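Local coordinates for protein phosphoserine phosphatase (Thermococcus onnurineus, PDB 4AP9) that probably hydrolyses L-phosphoserine to L-serine with the help of magnesium, as a haloacid dehalogenase superfamily phosphatase in the last step of serine biosynthesis, at residues Gly142-Leu145 / Lys146-Asp150. Sequence-based numbering, arbitrary orientation.
Sequences GEFL and KRFRD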
loop_
_atom_site.group_PDB
_atom_site.type_symbol
_atom_site.label_atom_id
_atom_site.label_comp_id
_atom_site.label_asym_id
_atom_site.label_seq_id
_atom_site.Cartn_x
_atom_site.Cartn_y
_atom_site.Cartn_z
ATOM N N GLY A 142 16.621 -6.294 -10.434
ATOM C CA GLY A 142 15.845 -5.516 -9.491
ATOM C C GLY A 142 14.528 -6.195 -9.157
ATOM O O GLY A 142 14.132 -6.263 -7.982
ATOM N N GLU A 143 13.837 -6.699 -10.182
ATOM C CA GLU A 143 12.553 -7.353 -9.944
ATOM C C GLU A 143 12.764 -8.574 -9.074
ATOM O O GLU A 143 11.973 -8.849 -8.167
ATOM C CB GLU A 143 11.881 -7.777 -11.256
ATOM C CG GLU A 143 11.197 -6.659 -11.993
ATOM C CD GLU A 143 10.213 -5.907 -11.119
ATOM O OE1 GLU A 143 9.214 -6.508 -10.673
ATOM O OE2 GLU A 143 10.449 -4.711 -10.889
ATOM N N PHE A 144 13.846 -9.303 -9.337
ATOM C CA PHE A 144 14.133 -10.497 -8.555
ATOM C C PHE A 144 14.301 -10.177 -7.068
ATOM O O PHE A 144 13.856 -10.938 -6.210
ATOM C CB PHE A 144 15.382 -11.223 -9.057
ATOM C CG PHE A 144 15.733 -12.422 -8.235
ATOM C CD1 PHE A 144 14.942 -13.557 -8.283
ATOM C CD2 PHE A 144 16.834 -12.409 -7.401
ATOM C CE1 PHE A 144 15.254 -14.664 -7.503
ATOM C CE2 PHE A 144 17.150 -13.522 -6.627
ATOM C CZ PHE A 144 16.354 -14.642 -6.689
ATOM N N LEU A 145 14.953 -9.062 -6.767
ATOM C CA LEU A 145 15.181 -8.659 -5.374
ATOM C C LEU A 145 13.905 -8.439 -4.553
ATOM O O LEU A 145 13.955 -8.477 -3.324
ATOM C CB LEU A 145 16.076 -7.420 -5.293
ATOM C CG LEU A 145 17.553 -7.643 -4.942
ATOM C CD1 LEU A 145 18.228 -8.576 -5.929
ATOM C CD2 LEU A 145 18.309 -6.316 -4.846
ATOM N N LYS A 146 12.784 -8.200 -5.226
ATOM C CA LYS A 146 11.490 -8.074 -4.549
ATOM C C LYS A 146 11.162 -9.316 -3.723
ATOM O O LYS A 146 10.334 -9.271 -2.817
ATOM C CB LYS A 146 10.369 -7.820 -5.559
ATOM C CG LYS A 146 10.400 -6.459 -6.225
ATOM C CD LYS A 146 9.221 -6.317 -7.176
ATOM C CE LYS A 146 9.130 -4.922 -7.765
ATOM N NZ LYS A 146 8.015 -4.800 -8.762
ATOM N N ARG A 147 11.812 -10.428 -4.058
ATOM C CA ARG A 147 11.679 -11.673 -3.310
ATOM C C ARG A 147 12.076 -11.503 -1.837
ATOM O O ARG A 147 11.596 -12.220 -0.953
ATOM C CB ARG A 147 12.595 -12.691 -3.983
ATOM C CG ARG A 147 12.414 -14.106 -3.557
ATOM C CD ARG A 147 13.071 -15.016 -4.586
ATOM N NE ARG A 147 12.232 -15.206 -5.767
ATOM C CZ ARG A 147 12.122 -16.373 -6.400
ATOM N NH1 ARG A 147 12.808 -17.419 -5.959
ATOM N NH2 ARG A 147 11.342 -16.496 -7.470
ATOM N N PHE A 148 12.957 -10.538 -1.587
ATOM C CA PHE A 148 13.498 -10.299 -0.261
ATOM C C PHE A 148 13.076 -8.933 0.277
ATOM O O PHE A 148 13.794 -8.311 1.047
ATOM C CB PHE A 148 15.024 -10.436 -0.328
ATOM C CG PHE A 148 15.457 -11.697 -1.012
ATOM C CD1 PHE A 148 15.368 -12.911 -0.357
ATOM C CD2 PHE A 148 15.900 -11.676 -2.321
ATOM C CE1 PHE A 148 15.737 -14.088 -0.989
ATOM C CE2 PHE A 148 16.259 -12.847 -2.962
ATOM C CZ PHE A 148 16.182 -14.048 -2.303
ATOM N N ARG A 149 11.889 -8.487 -0.118
ATOM C CA ARG A 149 11.419 -7.151 0.223
ATOM C C ARG A 149 11.091 -7.001 1.703
ATOM O O ARG A 149 11.051 -5.890 2.209
ATOM C CB ARG A 149 10.195 -6.782 -0.616
ATOM C CG ARG A 149 8.980 -7.667 -0.354
ATOM C CD ARG A 149 7.867 -7.431 -1.375
ATOM N NE ARG A 149 7.197 -6.141 -1.209
ATOM C CZ ARG A 149 6.068 -5.970 -0.525
ATOM N NH1 ARG A 149 5.482 -7.004 0.072
ATOM N NH2 ARG A 149 5.525 -4.764 -0.433
ATOM N N ASP A 150 10.871 -8.109 2.400
ATOM C CA ASP A 150 10.481 -8.027 3.804
ATOM C C ASP A 150 11.645 -7.807 4.764
ATOM O O ASP A 150 11.440 -7.593 5.955
ATOM C CB ASP A 150 9.656 -9.252 4.206
ATOM C CG ASP A 150 8.331 -9.306 3.486
ATOM O OD1 ASP A 150 7.646 -8.264 3.460
ATOM O OD2 ASP A 150 7.980 -10.378 2.933
#
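E143 and K146 run side by side and close a salt bridge at their ends, with K146 NZ 2.8 Å from E143 OE1 on its syn lone pair and a weaker 3.2 Å bond from NZ to OE2. The lysine is fully extended beyond CG, while E143 folds back at chi2 (-53°), which brings its carboxylate round to the ammonium. With an alanine at K146 the E143 carboxylate would probably lose its salt-bridge partner, keep a long, weak ion pair with R139, and be less firmly held.

In the backbone, three i to i+3 hydrogen bonds follow in succession: K146 N to E143 O, R147 N to F144 O (3.0 Å) and F148 N to L145 O (2.9 Å). The helix thus tightens into a 3-10 turn before the loop toward strand 153-157.

The aromatic pair is an offset edge-to-face stack: the F148 edge is directed at the F144 face, planes at 76°, with CE2 of each ring 3.8 Å apart. Both rings pack against V99 of strand 97-102. One face of the R147 guanidinium takes F144 CE1 toward its rim, NE 3.5 Å from that atom, with the two planes 39° apart.

This turn thus leads from helix 141-145 of the haloacid dehalogenase fold toward strand 153-157 with its rings on the sheet, its ion pair on the partly exposed side, and the R147 charge met across the subunit boundary, where NH1 forms a salt bridge with E118 of a second subunit.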